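Local coordinates for protein alpha-amylase G-6 (Bacillus halodurans, PDB 2C3G) that probably binds starch through this family 26 carbohydrate-binding module, one piece of a longer amylase, at residues G6-F11 with W49-I54; W17-L22 with A39-H44; Y25-K30 with E55-V60. One frame throughout, in Å; residues are numbered along the deposited sequence.

From the N terminus, interaction 1 pairs strand 6-12 with strand 49-55, closing a loop of 37 residues. Interaction 2 is nested inside that loop. It ties residues 17-22, which run into the early part of strand 20-28, to residues 39-44, a loop that reaches the first residues of strand 43-46 in the mixed sheet. Interaction 3 joins the far end of strand 20-28 to the start of strand 59-66, so along the chain it crosses both others. Interaction 1 lies within the mixed sheet and interaction 3 at an end of the three-stranded sheet. Leu7 packs on Val57 between interactions 1 and 3, and Thr51 N probably bonds Glu43 O between interactions 1 and 2.

Interaction 1: G6-F11 with W49-I54; sequences GLTIYF and WYTHTI. With CD (cadmium ion), chain D.
The Tyr10 ring carries Thr51 on one face: OG1 stands 3.4 Å above the ring plane, offset toward the rim. The Trp49 indole meets the backbone of Tyr10 and Phe11 with its edge, and Tyr10 C and Phe11 N lie in its plane. Tyr50 turns its own ring edge to Phe11 O. These rings belong to an antiparallel strand pair in the mixed sheet of this starch-binding module. Strands 6-11 and 49-54 run at 161° to each other. Leu7, Ile9 and Phe11 form hydrogen-bonded pairs with Ile54, His52 and Tyr50. The bond from Phe11 N to Tyr50 O measures 2.7 Å.

Side chains alternate between the two faces. Leu7, Ile9, Phe11 and Ile54 are buried on one face, where Ile9 packs on Leu62 and Phe64 of the other sheet. Thr8, Tyr10, Thr51 and Thr53 share the other face. Tyr10 keeps CG beside its backbone N (chi1 -62°), which lays the ring alongside Thr51, with CD1 3.4 Å from Thr51 CB. Trp87 stacks on Tyr10 and also meets Trp49 edge-to-face. An alanine in place of Tyr10 would probably uncover Thr51 OG1 and leave Trp87 without its stacking partner. Trp49 CE3 also packs against Tyr10 CB at 3.8 Å.

His52 binds a cadmium ion through ND1 at 2.4 Å, and a water molecule is a second ligand of that ion. Further along, Thr8 OG1 and Thr53 OG1 are hydrogen-bonded at 2.8 Å.

Interaction 2: W17-L22 with A39-H44; sequences WGTPHL and APEMEH. With CD (cadmium ion), chain E.
This is a single backbone bridge between the early part of strand 20-28 and the loop before strand 43-46. His21 faces Glu41, and the touching parts run 115° apart. His21 and Leu22 lie in the early part of strand 20-28 of the three-stranded sheet. Residues 39-42 are loop and lead into strand 43-46 at the border of the mixed sheet.

Two backbone bonds hold the bridge. Met42 N donates to Pro20 O at 2.8 Å, and this bond is almost straight (169°). Leu22 N donates to Pro40 O at 2.9 Å, nearly along the C=O axis.

Met42 points toward the strand, and its side chain meets both neighbours of His21. Its CB lies 4.1 Å from Pro20 CG, and its CG lies 3.8 Å from Leu22 CB. CG sits beside the backbone N (chi1 -69°), and the bend at chi3 brings the methyl CE to Ile9 O of the mixed sheet. The side chain also packs on Phe64. Ala39 CB comes to 3.5 Å from Leu22 O.

The His21 ring turns its edge to Ala39: His21 CD2 lies 3.2 Å from Ala39 O. Its ND1 makes a weak hydrogen bond to Thr19 O, which probably helps to hold the ring's rotation. On the solvent side, Thr19 CG2 rests on Glu41 CG at 3.8 Å. Beyond the bridge, His44 ND1 binds a cadmium ion, while its NE2 is bonded to Gly47 O.

Main-chain groups supply the cross-segment hydrogen bonds, and Met42 and Leu22 supply buried apolar packing; Leu22 O is buried without a partner, probably at some cost in energy.

Interaction 3: Y25-K30 with E55-V60; sequences YDTNPK and EGVESV
A classic beta bulge marks this contact, where Glu58 and Ser59 both face Asn28. Asn28 O is gripped twice. Glu58 N donates to it at 2.8 Å, tilted from the carbonyl plane. Ser59 N donates at 3.1 Å and lies in that plane. In return, Asn28 N donates to Ser59 O, though the place of that oxygen is less sure.

Asn28 and Ser59 form a single antiparallel hydrogen-bonded pair, and their side chains lie on the same face. Ser59 OG comes to 3.8 Å from Asn28 CB. The hydroxyl is placed between the backbone N and the carbonyl carbon (chi1 60°). There Ser59 OG is hydrogen-bonded to a water at 2.7 Å, and that water donates to Asp26 O and so links the two segments.

The pair lies at an end of the three-stranded antiparallel sheet, where the outer strand 20-28 meets the start of strand 59-66. Strand 20-28 is broken, and the chain turns a corner at Asp26, so the part with Asn28 is set off from the part before it. The middle strand continues to its other neighbour through a backbone bond of Val60 with Arg82. The buried side holds Thr27 and Val60. Thr27 CG2 and Val60 CG2 meet at 3.7 Å, the two side chains crossing at a slant. Thr27 OG1 has its polar partners outside the segments, Glu33 and Val31 N.

Past the bulge, the contact passes to Pro29, which follows a cis peptide bond. Its CD lies 3.8 Å from Glu58 CG, and the two side chains cross. Glu58 bends at chi2 beyond that carbon. The proline ring also meets the loop backbone: Pro29 CG comes to 3.2 Å from Gly56 O.

Interaction 1: G6-F11 with W49-I54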
loop_
_atom_site.group_PDB
_atom_site.type_symbol
_atom_site.label_atom_id
_atom_site.label_comp_id
_atom_site.label_asym_id
_atom_site.label_seq_id
_atom_site.Cartn_x
_atom_site.Cartn_y
_atom_site.Cartn_z
ATOM N N GLY A 6 -1.266 -10.072 8.322
ATOM C CA GLY A 6 -0.248 -9.319 7.632
ATOM C C GLY A 6 -0.471 -7.821 7.708
ATOM O O GLY A 6 -0.817 -7.266 8.768
ATOM N N LEU A 7 -0.245 -7.139 6.585
ATOM C CA LEU A 7 -0.435 -5.691 6.599
ATOM C C LEU A 7 -1.464 -5.286 5.565
ATOM O O LEU A 7 -1.231 -5.452 4.374
ATOM C CB LEU A 7 0.920 -4.962 6.457
ATOM C CG LEU A 7 1.590 -4.225 7.646
ATOM C CD1 LEU A 7 1.168 -4.631 9.061
ATOM C CD2 LEU A 7 3.112 -4.269 7.553
ATOM N N THR A 8 -2.629 -4.834 6.030
ATOM C CA THR A 8 -3.691 -4.334 5.156
ATOM C C THR A 8 -3.516 -2.835 5.006
ATOM O O THR A 8 -3.329 -2.117 5.982
ATOM C CB THR A 8 -5.108 -4.635 5.711
ATOM O OG1 THR A 8 -5.295 -6.043 5.798
ATOM C CG2 THR A 8 -6.195 -4.180 4.693
ATOM N N ILE A 9 -3.540 -2.362 3.775
ATOM C CA ILE A 9 -3.321 -0.957 3.521
ATOM C C ILE A 9 -4.462 -0.465 2.654
ATOM O O ILE A 9 -4.820 -1.121 1.686
ATOM C CB ILE A 9 -1.867 -0.714 2.926
ATOM C CG1 ILE A 9 -0.846 -0.566 4.064
ATOM C CG2 ILE A 9 -1.737 0.628 2.230
ATOM C CD1 ILE A 9 -0.340 -1.794 4.629
ATOM N N TYR A 10 -5.070 0.656 3.044
ATOM C CA TYR A 10 -6.115 1.292 2.244
ATOM C C TYR A 10 -5.590 2.608 1.748
ATOM O O TYR A 10 -4.960 3.347 2.489
ATOM C CB TYR A 10 -7.393 1.559 3.035
ATOM C CG TYR A 10 -8.067 0.334 3.572
ATOM C CD1 TYR A 10 -9.181 -0.208 2.933
ATOM C CD2 TYR A 10 -7.585 -0.285 4.718
ATOM C CE1 TYR A 10 -9.810 -1.345 3.441
ATOM C CE2 TYR A 10 -8.187 -1.409 5.237
ATOM C CZ TYR A 10 -9.293 -1.932 4.596
ATOM O OH TYR A 10 -9.876 -3.038 5.109
ATOM N N PHE A 11 -5.857 2.882 0.481
ATOM C CA PHE A 11 -5.353 4.067 -0.159
ATOM C C PHE A 11 -6.487 4.910 -0.733
ATOM O O PHE A 11 -7.294 4.423 -1.500
ATOM C CB PHE A 11 -4.398 3.623 -1.266
ATOM C CG PHE A 11 -3.782 4.749 -2.015
ATOM C CD1 PHE A 11 -3.248 5.840 -1.334
ATOM C CD2 PHE A 11 -3.733 4.716 -3.384
ATOM C CE1 PHE A 11 -2.679 6.891 -2.020
ATOM C CE2 PHE A 11 -3.183 5.763 -4.086
ATOM C CZ PHE A 11 -2.649 6.860 -3.393
ATOM N N TRP A 49 -11.418 4.905 -2.120
ATOM C CA TRP A 49 -10.565 3.971 -1.360
ATOM C C TRP A 49 -10.250 2.673 -2.127
ATOM O O TRP A 49 -11.112 2.037 -2.695
ATOM C CB TRP A 49 -11.129 3.633 0.033
ATOM C CG TRP A 49 -11.147 4.796 1.035
ATOM C CD1 TRP A 49 -12.226 5.577 1.383
ATOM C CD2 TRP A 49 -10.040 5.281 1.814
ATOM N NE1 TRP A 49 -11.849 6.526 2.312
ATOM C CE2 TRP A 49 -10.511 6.368 2.590
ATOM C CE3 TRP A 49 -8.682 4.936 1.901
ATOM C CZ2 TRP A 49 -9.678 7.072 3.488
ATOM C CZ3 TRP A 49 -7.866 5.628 2.776
ATOM C CH2 TRP A 49 -8.365 6.695 3.547
ATOM N N TYR A 50 -8.993 2.281 -2.089
ATOM C CA TYR A 50 -8.533 1.038 -2.683
ATOM C C TYR A 50 -7.730 0.335 -1.605
ATOM O O TYR A 50 -7.320 0.950 -0.648
ATOM C CB TYR A 50 -7.682 1.351 -3.896
ATOM C CG TYR A 50 -8.482 1.858 -5.078
ATOM C CD1 TYR A 50 -8.765 1.012 -6.153
ATOM C CD2 TYR A 50 -8.967 3.181 -5.123
ATOM C CE1 TYR A 50 -9.500 1.460 -7.234
ATOM C CE2 TYR A 50 -9.705 3.629 -6.213
ATOM C CZ TYR A 50 -9.961 2.755 -7.258
ATOM O OH TYR A 50 -10.673 3.166 -8.338
ATOM N N THR A 51 -7.520 -0.956 -1.730
ATOM C CA THR A 51 -6.953 -1.701 -0.612
ATOM C C THR A 51 -6.171 -2.892 -1.089
ATOM O O THR A 51 -6.407 -3.417 -2.182
ATOM C CB THR A 51 -8.089 -2.176 0.370
ATOM O OG1 THR A 51 -7.510 -2.874 1.471
ATOM C CG2 THR A 51 -8.928 -3.190 -0.261
ATOM N N HIS A 52 -5.246 -3.320 -0.246
ATOM C CA HIS A 52 -4.475 -4.530 -0.495
ATOM C C HIS A 52 -3.785 -5.004 0.781
ATOM O O HIS A 52 -3.283 -4.193 1.586
ATOM C CB HIS A 52 -3.487 -4.346 -1.671
ATOM C CG HIS A 52 -2.551 -5.507 -1.871
ATOM N ND1 HIS A 52 -2.893 -6.632 -2.592
ATOM C CD2 HIS A 52 -1.286 -5.718 -1.430
ATOM C CE1 HIS A 52 -1.889 -7.491 -2.577
ATOM N NE2 HIS A 52 -0.897 -6.955 -1.885
ATOM N N THR A 53 -3.792 -6.323 0.952
ATOM C CA THR A 53 -3.209 -7.000 2.106
ATOM C C THR A 53 -1.926 -7.755 1.659
ATOM O O THR A 53 -1.956 -8.587 0.745
ATOM C CB THR A 53 -4.283 -7.903 2.767
ATOM O OG1 THR A 53 -5.379 -7.091 3.223
ATOM C CG2 THR A 53 -3.799 -8.530 4.104
ATOM N N ILE A 54 -0.797 -7.373 2.262
ATOM C CA ILE A 54 0.446 -8.140 2.196
ATOM C C ILE A 54 0.449 -9.208 3.290
ATOM O O ILE A 54 0.547 -8.898 4.462
ATOM C CB ILE A 54 1.656 -7.219 2.394
ATOM C CG1 ILE A 54 1.495 -5.943 1.557
ATOM C CG2 ILE A 54 2.952 -7.992 2.110
ATOM C CD1 ILE A 54 2.564 -4.818 1.798
HETATM CD CD CD D . -4.975 -7.623 -3.343
HETATM O O HOH W 1 -5.679 -8.086 -1.176
#

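Interaction 2: W17-L22 with A39-H44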
loop_
_atom_site.group_PDB
_atom_site.type_symbol
_atom_site.label_atom_id
_atom_site.label_comp_id
_atom_site.label_asym_id
_atom_site.label_seq_id
_atom_site.Cartn_x
_atom_site.Cartn_y
_atom_site.Cartn_z
ATOM N N TRP A 17 -5.100 10.007 -10.741
ATOM C CA TRP A 17 -4.340 8.777 -10.865
ATOM C C TRP A 17 -5.077 7.698 -11.637
ATOM O O TRP A 17 -6.308 7.605 -11.559
ATOM C CB TRP A 17 -4.071 8.238 -9.475
ATOM C CG TRP A 17 -2.963 8.867 -8.764
ATOM C CD1 TRP A 17 -2.614 10.188 -8.768
ATOM C CD2 TRP A 17 -2.036 8.207 -7.900
ATOM N NE1 TRP A 17 -1.530 10.387 -7.949
ATOM C CE2 TRP A 17 -1.153 9.187 -7.405
ATOM C CE3 TRP A 17 -1.865 6.885 -7.490
ATOM C CZ2 TRP A 17 -0.119 8.886 -6.518
ATOM C CZ3 TRP A 17 -0.842 6.587 -6.610
ATOM C CH2 TRP A 17 0.020 7.587 -6.130
ATOM N N GLY A 18 -4.322 6.872 -12.359
ATOM C CA GLY A 18 -4.853 5.659 -12.961
ATOM C C GLY A 18 -4.880 4.531 -11.944
ATOM O O GLY A 18 -4.653 4.778 -10.747
ATOM N N THR A 19 -5.139 3.300 -12.402
ATOM C CA THR A 19 -5.300 2.136 -11.510
ATOM C C THR A 19 -4.225 2.110 -10.423
ATOM O O THR A 19 -3.042 2.185 -10.766
ATOM C CB THR A 19 -5.281 0.836 -12.330
ATOM O OG1 THR A 19 -6.569 0.619 -12.921
ATOM C CG2 THR A 19 -5.110 -0.390 -11.435
ATOM N N PRO A 20 -4.603 2.024 -9.132
ATOM C CA PRO A 20 -3.611 2.092 -8.040
ATOM C C PRO A 20 -2.918 0.768 -7.748
ATOM O O PRO A 20 -3.581 -0.267 -7.701
ATOM C CB PRO A 20 -4.448 2.511 -6.835
ATOM C CG PRO A 20 -5.808 1.873 -7.090
ATOM C CD PRO A 20 -5.977 1.876 -8.602
ATOM N N HIS A 21 -1.603 0.820 -7.554
ATOM C CA HIS A 21 -0.784 -0.354 -7.203
ATOM C C HIS A 21 0.048 -0.149 -5.918
ATOM O O HIS A 21 0.380 0.977 -5.548
ATOM C CB HIS A 21 0.164 -0.700 -8.350
ATOM C CG HIS A 21 -0.525 -1.160 -9.584
ATOM N ND1 HIS A 21 -1.157 -0.294 -10.450
ATOM C CD2 HIS A 21 -0.684 -2.395 -10.102
ATOM C CE1 HIS A 21 -1.668 -0.978 -11.457
ATOM N NE2 HIS A 21 -1.394 -2.254 -11.269
ATOM N N LEU A 22 0.371 -1.240 -5.232
ATOM C CA LEU A 22 1.116 -1.118 -3.976
ATOM C C LEU A 22 2.529 -1.696 -4.103
ATOM O O LEU A 22 2.713 -2.904 -4.159
ATOM C CB LEU A 22 0.365 -1.776 -2.801
ATOM C CG LEU A 22 1.045 -1.589 -1.429
ATOM C CD1 LEU A 22 0.941 -0.141 -0.945
ATOM C CD2 LEU A 22 0.559 -2.575 -0.359
ATOM N N ALA A 39 4.277 -4.701 -9.064
ATOM C CA ALA A 39 3.511 -4.338 -7.865
ATOM C C ALA A 39 2.025 -4.733 -7.996
ATOM O O ALA A 39 1.405 -4.515 -9.054
ATOM C CB ALA A 39 3.654 -2.839 -7.555
ATOM N N PRO A 40 1.474 -5.341 -6.946
ATOM C CA PRO A 40 0.078 -5.777 -6.952
ATOM C C PRO A 40 -0.896 -4.622 -7.105
ATOM O O PRO A 40 -0.688 -3.545 -6.539
ATOM C CB PRO A 40 -0.108 -6.407 -5.565
ATOM C CG PRO A 40 1.275 -6.748 -5.091
ATOM C CD PRO A 40 2.148 -5.673 -5.677
ATOM N N GLU A 41 -1.952 -4.871 -7.874
ATOM C CA GLU A 41 -3.111 -3.991 -7.936
ATOM C C GLU A 41 -3.748 -3.838 -6.558
ATOM O O GLU A 41 -3.834 -4.784 -5.786
ATOM C CB GLU A 41 -4.150 -4.529 -8.938
ATOM C CG GLU A 41 -5.247 -3.546 -9.347
ATOM C CD GLU A 41 -6.466 -4.236 -9.984
ATOM O OE1 GLU A 41 -6.278 -5.238 -10.722
ATOM O OE2 GLU A 41 -7.620 -3.787 -9.740
ATOM N N MET A 42 -4.173 -2.619 -6.269
ATOM C CA MET A 42 -4.989 -2.354 -5.100
ATOM C C MET A 42 -6.462 -2.476 -5.445
ATOM O O MET A 42 -7.014 -1.655 -6.132
ATOM C CB MET A 42 -4.623 -1.007 -4.485
ATOM C CG MET A 42 -3.251 -1.021 -3.848
ATOM S SD MET A 42 -2.972 0.435 -2.901
ATOM C CE MET A 42 -3.719 -0.034 -1.390
ATOM N N GLU A 43 -7.078 -3.559 -5.013
ATOM C CA GLU A 43 -8.479 -3.815 -5.323
ATOM C C GLU A 43 -9.354 -2.635 -4.866
ATOM O O GLU A 43 -9.011 -1.952 -3.918
ATOM C CB GLU A 43 -8.905 -5.157 -4.735
ATOM C CG GLU A 43 -7.826 -5.892 -3.898
ATOM C CD GLU A 43 -8.339 -6.147 -2.496
ATOM O OE1 GLU A 43 -9.438 -5.613 -2.203
ATOM O OE2 GLU A 43 -7.710 -6.868 -1.684
ATOM N N HIS A 44 -10.427 -2.337 -5.594
ATOM C CA HIS A 44 -11.310 -1.237 -5.205
ATOM C C HIS A 44 -12.003 -1.611 -3.909
ATOM O O HIS A 44 -12.381 -2.777 -3.705
ATOM C CB HIS A 44 -12.316 -0.884 -6.324
ATOM C CG HIS A 44 -13.272 0.213 -5.960
ATOM N ND1 HIS A 44 -14.616 -0.012 -5.735
ATOM C CD2 HIS A 44 -13.076 1.529 -5.735
ATOM C CE1 HIS A 44 -15.208 1.120 -5.408
ATOM N NE2 HIS A 44 -14.296 2.072 -5.394
HETATM CD CD CD E . -16.075 -1.917 -5.836
#

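Interaction 3: Y25-K30 with E55-V60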
loop_
_atom_site.group_PDB
_atom_site.type_symbol
_atom_site.label_atom_id
_atom_site.label_comp_id
_atom_site.label_asym_id
_atom_site.label_seq_id
_atom_site.Cartn_x
_atom_site.Cartn_y
_atom_site.Cartn_z
ATOM N N TYR A 25 8.941 -3.098 -0.210
ATOM C CA TYR A 25 10.234 -3.767 -0.132
ATOM C C TYR A 25 10.648 -3.908 1.344
ATOM O O TYR A 25 9.820 -3.730 2.237
ATOM C CB TYR A 25 11.287 -3.012 -0.968
ATOM C CG TYR A 25 11.448 -1.555 -0.587
ATOM C CD1 TYR A 25 10.547 -0.602 -1.038
ATOM C CD2 TYR A 25 12.505 -1.130 0.215
ATOM C CE1 TYR A 25 10.676 0.720 -0.710
ATOM C CE2 TYR A 25 12.642 0.217 0.559
ATOM C CZ TYR A 25 11.724 1.135 0.089
ATOM O OH TYR A 25 11.808 2.476 0.405
ATOM N N ASP A 26 11.933 -4.163 1.599
ATOM C CA ASP A 26 12.384 -4.697 2.887
ATOM C C ASP A 26 11.270 -5.052 3.879
ATOM O O ASP A 26 10.995 -4.347 4.826
ATOM C CB ASP A 26 13.692 -4.060 3.487
ATOM C CG ASP A 26 13.536 -2.618 3.988
ATOM O OD1 ASP A 26 13.626 -1.684 3.155
ATOM O OD2 ASP A 26 13.440 -2.315 5.206
ATOM N N THR A 27 10.639 -6.174 3.554
ATOM C CA THR A 27 9.649 -6.872 4.349
ATOM C C THR A 27 10.321 -7.580 5.506
ATOM O O THR A 27 11.468 -8.022 5.390
ATOM C CB THR A 27 8.952 -7.947 3.461
ATOM O OG1 THR A 27 9.943 -8.786 2.843
ATOM C CG2 THR A 27 8.230 -7.311 2.254
ATOM N N ASN A 28 9.602 -7.705 6.614
ATOM C CA ASN A 28 10.078 -8.475 7.759
ATOM C C ASN A 28 8.850 -9.103 8.442
ATOM O O ASN A 28 7.938 -8.382 8.855
ATOM C CB ASN A 28 10.899 -7.571 8.717
ATOM C CG ASN A 28 11.421 -8.319 9.968
ATOM O OD1 ASN A 28 11.506 -9.546 9.991
ATOM N ND2 ASN A 28 11.779 -7.556 11.012
ATOM N N PRO A 29 8.777 -10.435 8.517
ATOM C CA PRO A 29 9.778 -11.364 7.962
ATOM C C PRO A 29 9.890 -11.310 6.462
ATOM O O PRO A 29 8.920 -10.952 5.787
ATOM C CB PRO A 29 9.261 -12.738 8.377
ATOM C CG PRO A 29 7.830 -12.539 8.708
ATOM C CD PRO A 29 7.673 -11.142 9.183
ATOM N N LYS A 30 11.060 -11.670 5.953
ATOM C CA LYS A 30 11.357 -11.532 4.534
ATOM C C LYS A 30 10.480 -12.459 3.713
ATOM O O LYS A 30 10.338 -13.640 4.013
ATOM C CB LYS A 30 12.849 -11.763 4.240
ATOM C CG LYS A 30 13.360 -11.089 2.956
ATOM C CD LYS A 30 13.517 -9.565 3.105
ATOM C CE LYS A 30 14.607 -9.037 2.172
ATOM N NZ LYS A 30 14.216 -7.812 1.388
ATOM N N GLU A 55 0.335 -10.470 2.912
ATOM C CA GLU A 55 0.290 -11.519 3.909
ATOM C C GLU A 55 1.657 -11.834 4.521
ATOM O O GLU A 55 2.696 -11.782 3.834
ATOM C CB GLU A 55 -0.331 -12.801 3.333
ATOM C CG GLU A 55 -1.080 -13.593 4.405
ATOM C CD GLU A 55 -1.242 -15.062 4.101
ATOM O OE1 GLU A 55 -1.316 -15.444 2.925
ATOM O OE2 GLU A 55 -1.329 -15.840 5.066
ATOM N N GLY A 56 1.651 -12.178 5.809
ATOM C CA GLY A 56 2.855 -12.695 6.447
ATOM C C GLY A 56 3.880 -11.704 6.963
ATOM O O GLY A 56 4.846 -12.097 7.623
ATOM N N VAL A 57 3.663 -10.426 6.665
ATOM C CA VAL A 57 4.574 -9.323 7.003
ATOM C C VAL A 57 4.182 -8.625 8.322
ATOM O O VAL A 57 3.011 -8.427 8.577
ATOM C CB VAL A 57 4.583 -8.328 5.810
ATOM C CG1 VAL A 57 3.326 -7.450 5.785
ATOM C CG2 VAL A 57 5.779 -7.485 5.812
ATOM N N GLU A 58 5.151 -8.281 9.172
ATOM C CA GLU A 58 4.895 -7.403 10.330
ATOM C C GLU A 58 5.316 -5.959 10.071
ATOM O O GLU A 58 4.761 -5.031 10.663
ATOM C CB GLU A 58 5.587 -7.904 11.597
ATOM C CG GLU A 58 5.571 -9.416 11.770
ATOM C CD GLU A 58 4.627 -9.859 12.855
ATOM O OE1 GLU A 58 3.477 -9.367 12.862
ATOM O OE2 GLU A 58 5.015 -10.702 13.698
ATOM N N SER A 59 6.318 -5.772 9.210
ATOM C CA SER A 59 6.696 -4.440 8.751
ATOM C C SER A 59 7.129 -4.478 7.298
ATOM O O SER A 59 7.472 -5.534 6.795
ATOM C CB SER A 59 7.741 -3.784 9.672
ATOM O OG SER A 59 8.932 -4.533 9.761
ATOM N N VAL A 60 7.110 -3.320 6.648
ATOM C CA VAL A 60 7.252 -3.168 5.201
ATOM C C VAL A 60 7.661 -1.727 4.980
ATOM O O VAL A 60 7.544 -0.893 5.891
ATOM C CB VAL A 60 5.898 -3.481 4.482
ATOM C CG1 VAL A 60 5.312 -2.286 3.702
ATOM C CG2 VAL A 60 5.987 -4.713 3.644
HETATM O O HOH W 2 10.609 -3.884 7.785
#